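Local atomic coordinates of hypothetical protein Atu0492 (Agrobacterium tumefaciens, PDB entry 2GMY), a protein that is of unknown function but probably serves in antioxidant defence, as an all-helical, AhpD-like member of the carboxymuconolactone decarboxylase family that assembles as a hexamer. Residues 39-42 against 43-46; 52-55 against 56-60; 130-133 against 134-138. All blocks are in the same frame, centred on the assembly; numbering follows the deposited sequence.

Contact 1 of 3, residues 39-42 against 43-46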
loop_
_atom_site.group_PDB
_atom_site.type_symbol
_atom_site.label_atom_id
_atom_site.label_comp_id
_atom_site.label_asym_id
_atom_site.label_seq_id
_atom_site.Cartn_x
_atom_site.Cartn_y
_atom_site.Cartn_z
ATOM N N LYS A 39 1.864 -11.770 21.215
ATOM C CA LYS A 39 0.410 -11.593 21.188
ATOM C C LYS A 39 0.014 -10.131 21.099
ATOM O O LYS A 39 -0.882 -9.767 20.331
ATOM C CB LYS A 39 -0.243 -12.232 22.410
ATOM C CG LYS A 39 -0.235 -13.754 22.361
ATOM C CD LYS A 39 -0.768 -14.308 23.672
ATOM C CE LYS A 39 -0.968 -15.792 23.574
ATOM N NZ LYS A 39 -1.900 -16.226 24.646
ATOM N N LEU A 40 0.688 -9.285 21.875
ATOM C CA LEU A 40 0.330 -7.866 21.908
ATOM C C LEU A 40 0.683 -7.208 20.582
ATOM O O LEU A 40 -0.147 -6.516 19.979
ATOM C CB LEU A 40 1.011 -7.155 23.085
ATOM C CG LEU A 40 0.740 -5.649 23.213
ATOM C CD1 LEU A 40 -0.760 -5.336 23.277
ATOM C CD2 LEU A 40 1.453 -5.130 24.438
ATOM N N ARG A 41 1.896 -7.449 20.102
ATOM C CA ARG A 41 2.322 -6.788 18.856
ATOM C C ARG A 41 1.477 -7.195 17.647
ATOM O O ARG A 41 1.008 -6.322 16.897
ATOM C CB ARG A 41 3.814 -7.013 18.577
ATOM C CG ARG A 41 4.301 -6.363 17.280
ATOM C CD ARG A 41 4.119 -4.844 17.255
ATOM N NE ARG A 41 4.454 -4.367 15.910
ATOM C CZ ARG A 41 4.177 -3.151 15.456
ATOM N NH1 ARG A 41 3.578 -2.252 16.248
ATOM N NH2 ARG A 41 4.511 -2.834 14.207
ATOM N N ALA A 42 1.242 -8.500 17.473
ATOM C CA ALA A 42 0.438 -8.966 16.339
ATOM C C ALA A 42 -0.976 -8.398 16.417
ATOM O O ALA A 42 -1.557 -7.996 15.402
ATOM C CB ALA A 42 0.424 -10.494 16.266
ATOM N N SER A 43 -1.524 -8.359 17.635
ATOM C CA SER A 43 -2.871 -7.812 17.823
ATOM C C SER A 43 -2.966 -6.331 17.440
ATOM O O SER A 43 -3.958 -5.904 16.836
ATOM C CB SER A 43 -3.338 -8.032 19.264
ATOM O OG SER A 43 -3.413 -9.422 19.540
ATOM N N ILE A 44 -1.936 -5.556 17.773
ATOM C CA ILE A 44 -1.901 -4.154 17.371
ATOM C C ILE A 44 -1.884 -4.062 15.832
ATOM O O ILE A 44 -2.672 -3.312 15.228
ATOM C CB ILE A 44 -0.708 -3.428 17.987
ATOM C CG1 ILE A 44 -0.907 -3.291 19.501
ATOM C CG2 ILE A 44 -0.543 -2.038 17.377
ATOM C CD1 ILE A 44 0.383 -2.942 20.264
ATOM N N ILE A 45 -1.005 -4.827 15.193
ATOM C CA ILE A 45 -0.903 -4.767 13.728
ATOM C C ILE A 45 -2.243 -5.075 13.092
ATOM O O ILE A 45 -2.681 -4.404 12.136
ATOM C CB ILE A 45 0.148 -5.760 13.215
ATOM C CG1 ILE A 45 1.539 -5.330 13.682
ATOM C CG2 ILE A 45 0.087 -5.870 11.694
ATOM C CD1 ILE A 45 2.617 -6.360 13.413
ATOM N N ASN A 46 -2.892 -6.108 13.625
ATOM C CA ASN A 46 -4.147 -6.590 13.051
ATOM C C ASN A 46 -5.379 -5.777 13.438
ATOM O O ASN A 46 -6.475 -6.105 12.996
ATOM C CB ASN A 46 -4.357 -8.057 13.380
ATOM C CG ASN A 46 -3.444 -8.954 12.586
ATOM O OD1 ASN A 46 -3.061 -8.627 11.453
ATOM N ND2 ASN A 46 -3.078 -10.083 13.177
#

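Contact 2 of 3, residues 52-55 against 56-60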
loop_
_atom_site.group_PDB
_atom_site.type_symbol
_atom_site.label_atom_id
_atom_site.label_comp_id
_atom_site.label_asym_id
_atom_site.label_seq_id
_atom_site.Cartn_x
_atom_site.Cartn_y
_atom_site.Cartn_z
ATOM N N VAL A 52 -5.923 -6.826 21.981
ATOM C CA VAL A 52 -5.026 -5.855 22.617
ATOM C C VAL A 52 -5.423 -5.642 24.078
ATOM O O VAL A 52 -4.584 -5.676 24.964
ATOM C CB VAL A 52 -4.969 -4.506 21.860
ATOM C CG1 VAL A 52 -4.230 -3.443 22.687
ATOM C CG2 VAL A 52 -4.286 -4.695 20.497
ATOM N N ASP A 53 -6.714 -5.465 24.321
ATOM C CA ASP A 53 -7.193 -5.258 25.690
ATOM C C ASP A 53 -6.756 -6.409 26.589
ATOM O O ASP A 53 -6.228 -6.185 27.684
ATOM C CB ASP A 53 -8.711 -5.126 25.730
ATOM C CG ASP A 53 -9.223 -4.754 27.119
ATOM O OD1 ASP A 53 -8.856 -3.663 27.600
ATOM O OD2 ASP A 53 -9.998 -5.546 27.701
ATOM N N MET A 54 -6.967 -7.632 26.109
ATOM C CA MET A 54 -6.602 -8.841 26.840
ATOM C C MET A 54 -5.104 -8.910 27.112
ATOM O O MET A 54 -4.664 -9.201 28.235
ATOM C CB MET A 54 -7.033 -10.069 26.035
ATOM C CG MET A 54 -6.889 -11.403 26.765
ATOM S SD MET A 54 -7.410 -12.832 25.751
ATOM C CE MET A 54 -9.071 -12.374 25.345
ATOM N N HIS A 55 -4.311 -8.637 26.084
ATOM C CA HIS A 55 -2.870 -8.859 26.208
ATOM C C HIS A 55 -2.133 -7.740 26.921
ATOM O O HIS A 55 -1.081 -7.978 27.508
ATOM C CB HIS A 55 -2.269 -9.242 24.853
ATOM C CG HIS A 55 -2.914 -10.460 24.275
ATOM N ND1 HIS A 55 -3.009 -11.639 24.983
ATOM C CD2 HIS A 55 -3.528 -10.681 23.090
ATOM C CE1 HIS A 55 -3.649 -12.535 24.255
ATOM N NE2 HIS A 55 -3.969 -11.982 23.102
ATOM N N VAL A 56 -2.690 -6.532 26.882
ATOM C CA VAL A 56 -2.224 -5.437 27.732
ATOM C C VAL A 56 -2.343 -5.895 29.204
ATOM O O VAL A 56 -1.381 -5.805 29.981
ATOM C CB VAL A 56 -3.048 -4.157 27.493
ATOM C CG1 VAL A 56 -2.866 -3.168 28.656
ATOM C CG2 VAL A 56 -2.643 -3.496 26.170
ATOM N N LYS A 57 -3.512 -6.419 29.555
ATOM C CA LYS A 57 -3.789 -6.834 30.941
ATOM C C LYS A 57 -2.901 -8.001 31.359
ATOM O O LYS A 57 -2.368 -8.012 32.478
ATOM C CB LYS A 57 -5.270 -7.166 31.114
ATOM C CG LYS A 57 -6.147 -5.911 31.123
ATOM C CD LYS A 57 -7.613 -6.232 30.886
ATOM C CE LYS A 57 -8.448 -4.971 30.893
ATOM N NZ LYS A 57 -9.877 -5.241 30.526
ATOM N N GLU A 58 -2.722 -8.971 30.465
ATOM C CA GLU A 58 -1.823 -10.104 30.764
ATOM C C GLU A 58 -0.369 -9.677 30.958
ATOM O O GLU A 58 0.309 -10.164 31.871
ATOM C CB GLU A 58 -1.902 -11.188 29.695
ATOM C CG GLU A 58 -3.253 -11.874 29.626
ATOM C CD GLU A 58 -3.434 -12.628 28.330
ATOM O OE1 GLU A 58 -2.830 -12.216 27.311
ATOM O OE2 GLU A 58 -4.184 -13.628 28.319
ATOM N N SER A 59 0.113 -8.781 30.092
ATOM C CA SER A 59 1.477 -8.250 30.192
ATOM C C SER A 59 1.663 -7.516 31.516
ATOM O O SER A 59 2.666 -7.697 32.201
ATOM C CB SER A 59 1.774 -7.301 29.026
ATOM O OG SER A 59 1.694 -7.995 27.799
ATOM N N ARG A 60 0.674 -6.705 31.865
ATOM C CA ARG A 60 0.718 -5.925 33.102
ATOM C C ARG A 60 0.776 -6.865 34.306
ATOM O O ARG A 60 1.527 -6.634 35.262
ATOM C CB ARG A 60 -0.492 -5.006 33.204
ATOM C CG ARG A 60 -0.504 -4.163 34.494
ATOM C CD ARG A 60 -1.684 -3.221 34.501
ATOM N NE ARG A 60 -1.595 -2.244 33.413
ATOM C CZ ARG A 60 -2.535 -2.014 32.496
ATOM N NH1 ARG A 60 -3.693 -2.663 32.509
ATOM N NH2 ARG A 60 -2.307 -1.103 31.560
#

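Contact 3 of 3, residues 130-133 against 134-138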
loop_
_atom_site.group_PDB
_atom_site.type_symbol
_atom_site.label_atom_id
_atom_site.label_comp_id
_atom_site.label_asym_id
_atom_site.label_seq_id
_atom_site.Cartn_x
_atom_site.Cartn_y
_atom_site.Cartn_z
ATOM N N ILE A 130 -1.920 -16.281 17.359
ATOM C CA ILE A 130 -2.550 -14.989 17.642
ATOM C C ILE A 130 -3.186 -14.444 16.369
ATOM O O ILE A 130 -4.243 -13.827 16.414
ATOM C CB ILE A 130 -1.580 -13.972 18.314
ATOM C CG1 ILE A 130 -2.324 -12.680 18.694
ATOM C CG2 ILE A 130 -0.348 -13.739 17.462
ATOM C CD1 ILE A 130 -3.503 -12.896 19.686
ATOM N N ASN A 131 -2.564 -14.716 15.223
ATOM C CA ASN A 131 -3.144 -14.257 13.966
ATOM C C ASN A 131 -4.523 -14.888 13.704
ATOM O O ASN A 131 -5.398 -14.270 13.087
ATOM C CB ASN A 131 -2.177 -14.488 12.805
ATOM C CG ASN A 131 -1.300 -13.281 12.568
ATOM O OD1 ASN A 131 -1.673 -12.356 11.844
ATOM N ND2 ASN A 131 -0.139 -13.258 13.215
ATOM N N THR A 132 -4.713 -16.110 14.213
ATOM C CA THR A 132 -6.007 -16.778 14.147
ATOM C C THR A 132 -7.003 -16.111 15.107
ATOM O O THR A 132 -8.115 -15.752 14.703
ATOM C CB THR A 132 -5.859 -18.285 14.404
ATOM O OG1 THR A 132 -5.186 -18.874 13.276
ATOM C CG2 THR A 132 -7.230 -18.952 14.552
ATOM N N TRP A 133 -6.617 -15.936 16.368
ATOM C CA TRP A 133 -7.513 -15.260 17.320
ATOM C C TRP A 133 -7.908 -13.867 16.823
ATOM O O TRP A 133 -9.073 -13.475 16.922
ATOM C CB TRP A 133 -6.875 -15.134 18.702
ATOM C CG TRP A 133 -6.803 -16.400 19.484
ATOM C CD1 TRP A 133 -5.668 -17.033 19.910
ATOM C CD2 TRP A 133 -7.907 -17.176 19.973
ATOM N NE1 TRP A 133 -6.001 -18.164 20.629
ATOM C CE2 TRP A 133 -7.367 -18.275 20.679
ATOM C CE3 TRP A 133 -9.301 -17.051 19.877
ATOM C CZ2 TRP A 133 -8.180 -19.254 21.298
ATOM C CZ3 TRP A 133 -10.109 -18.021 20.482
ATOM C CH2 TRP A 133 -9.543 -19.108 21.182
ATOM N N ASN A 134 -6.945 -13.110 16.297
ATOM C CA ASN A 134 -7.258 -11.770 15.758
ATOM C C ASN A 134 -8.317 -11.816 14.651
ATOM O O ASN A 134 -9.213 -10.962 14.584
ATOM C CB ASN A 134 -6.008 -11.083 15.219
ATOM C CG ASN A 134 -4.971 -10.753 16.302
ATOM O OD1 ASN A 134 -5.251 -10.717 17.523
ATOM N ND2 ASN A 134 -3.763 -10.478 15.848
ATOM N N ARG A 135 -8.199 -12.806 13.768
ATOM C CA ARG A 135 -9.158 -12.949 12.676
ATOM C C ARG A 135 -10.549 -13.331 13.163
ATOM O O ARG A 135 -11.554 -12.837 12.646
ATOM C CB ARG A 135 -8.620 -13.940 11.639
ATOM C CG ARG A 135 -7.489 -13.320 10.833
ATOM C CD ARG A 135 -6.673 -14.294 9.979
ATOM N NE ARG A 135 -5.836 -13.505 9.068
ATOM C CZ ARG A 135 -4.701 -12.903 9.426
ATOM N NH1 ARG A 135 -4.220 -13.024 10.671
ATOM N NH2 ARG A 135 -4.044 -12.172 8.537
ATOM N N ILE A 136 -10.601 -14.202 14.171
ATOM C CA ILE A 136 -11.863 -14.577 14.797
ATOM C C ILE A 136 -12.490 -13.381 15.506
ATOM O O ILE A 136 -13.667 -13.076 15.294
ATOM C CB ILE A 136 -11.664 -15.761 15.773
ATOM C CG1 ILE A 136 -11.276 -17.017 14.982
ATOM C CG2 ILE A 136 -12.920 -16.010 16.624
ATOM C CD1 ILE A 136 -10.682 -18.140 15.850
ATOM N N ALA A 137 -11.709 -12.693 16.332
ATOM C CA ALA A 137 -12.260 -11.583 17.127
ATOM C C ALA A 137 -12.689 -10.397 16.265
ATOM O O ALA A 137 -13.768 -9.834 16.460
ATOM C CB ALA A 137 -11.289 -11.148 18.185
ATOM N N VAL A 138 -11.845 -10.000 15.320
ATOM C CA VAL A 138 -12.228 -8.893 14.446
ATOM C C VAL A 138 -13.353 -9.351 13.511
ATOM O O VAL A 138 -14.359 -8.646 13.330
ATOM C CB VAL A 138 -11.017 -8.338 13.670
ATOM C CG1 VAL A 138 -11.446 -7.241 12.699
ATOM C CG2 VAL A 138 -9.981 -7.795 14.647
#

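Contact 1 of 3, residues 39-42 against 43-46
S43 OG lies 2.7 Å from K39 O, one turn back along helix 32-45, and K39 O accepts the backbone N-H of S43, with S43 N 3.1 Å from K39 O. The hydroxyl is brought there by its first torsion (chi1 -62°), which sets OG beside its own backbone N; N134 OD1 lies beside the same hydroxyl. Further i to i+4 bonds follow. I45 N bonds R41 O at 3.0 Å, and N46 N closes on A42 O at 2.9 Å near the end of the helix.

Apolar packing takes up another side of the turn. L40 CD1 meets I44 CD1 at 4.0 Å, next to M72. R41 and I45 cross at about a right angle, I45 CG1 lying over one face of the guanidinium, toward its rim, while I45 CD1 comes 3.7 Å from R41 NE. A bend at chi2 (60°) brings the R41 guanidinium across I45, and its NE forms a salt bridge with D93.

With one guanidinium face lying against an aliphatic branch and NE paired with D93, R41 probably has little rotational freedom, and its charge is probably largely balanced by D93.

Contact 2 of 3, residues 52-55 against 56-60
H55 and E58 lie side by side on one turn of helix 49-61. The CxxCxxxH sequence pattern of AhpD-like proteins starts at C48, just before this helix, and ends at H55. All the pairings here are i to i+3 or i+4 contacts within the helix.

Two are polar side-chain pairs. E58 OE1 approaches the H55 ring at its edge, near the ring plane, and is hydrogen-bonded to ND1; the modelled separation of 2.4 Å between H55 ND1 and E58 OE1 is so short that its exact value is doubtful. Ring and carboxylate are turned about 40° from each other. The second is a salt bridge: K57, extended beyond CG, reaches back to place NZ 2.8 Å from D53 OD2, on the syn side of that oxygen and somewhat out of the carboxylate plane. E147 provides K57 NZ with another salt bridge, so the ammonium pairs with two acids.

Apolar contact is lighter. V52 CG1 meets V56 CG2 at 3.8 Å, and these two valines face different neighbours: V52 touches S43 and I44 of helix 32-45, V56 touches I69. The second subunit also borders this helix, where D53 packs on L71 and V56 on N70 of that subunit.

A separate van der Waals contact sets the methionine chain against the carboxylate: M54 and E58 run alongside each other, with M54 CG 3.8 Å from E58 OE2.

The backbone ladder runs through V56 N to V52 O at 2.8 Å and E58 N to M54 O at 3.0 Å. It is doubled at S59, where OG, turned away from its own carbonyl carbon (chi1 -62°), points back along the helix: H55 O accepts both S59 N, at 3.0 Å, and S59 OG, at 2.8 Å, the two donors reaching that oxygen from opposite faces of its carbonyl plane.

Contact 3 of 3, residues 130-133 against 134-138
R135 folds back on N131, one turn earlier in helix 117-139, and a single nitrogen does the gripping: NH1 donates to N131 OD1 at 2.9 Å and to N131 O at 3.0 Å. Both acceptors lie close to the guanidinium plane. The side-chain oxygen is met in its amide plane, on a lone pair, whereas the backbone oxygen is approached from above its plane. N131 O also takes the N-H of R135 from the opposite face, so two bonds of one residue hold it. The arginine runs extended from CG to NE, and a turn of 79° at chi4 then swings the guanidinium toward N131.

Beside this pair, T132 CG2 packs 3.8 Å from I136 CD1, and I130 CD1 lies 3.5 Å from N134 OD1, whose hydrogen-bonding partner is S43 OG. The main chain adds A137 N to W133 O at 2.8 Å. I136 CD1 comes obliquely to the W133 ring, 4.4 Å from CE3.

Further out, the amide of N131 is held through ND2 by I127 O and T96 OG1, which probably helps to orient OD1; that oxygen also accepts N46 ND2. R135 NH2 donates to T96 O of the third subunit, so the N131-R135 pair lies at a subunit interface, where the R135 NH2 of that subunit, a like charge, lies near the R135 NH2 of this chain.

Within the chain, W133 hydrogen-bonds E22 through NE1 and packs on F15, V18 and M19 of helix 12-26, while I130 touches I38 and A42 of helix 32-45, and A137 meets F50 of helix 49-61.

Overall arrangement
Each contact is local, its pairs about one turn apart on the same helix, so none closes a long loop; in chain order the three follow in series, without nesting or crossing. Contact 1 lies toward the end of helix 32-45, contact 2 on the next helix, 49-61, and contact 3 much later, on helix 117-139. They converge in space. Contacts 1 and 2 pack through K39 and H55 and through S43 and V52, joining consecutive helices. Contacts 1 and 3 are tied by polar groups, N46 ND2 lying 3.0 Å from N131 OD1. H55 and I130 link contacts 2 and 3. Contacts 1 and 2 both touch the second subunit, contacts 1 and 3 the third.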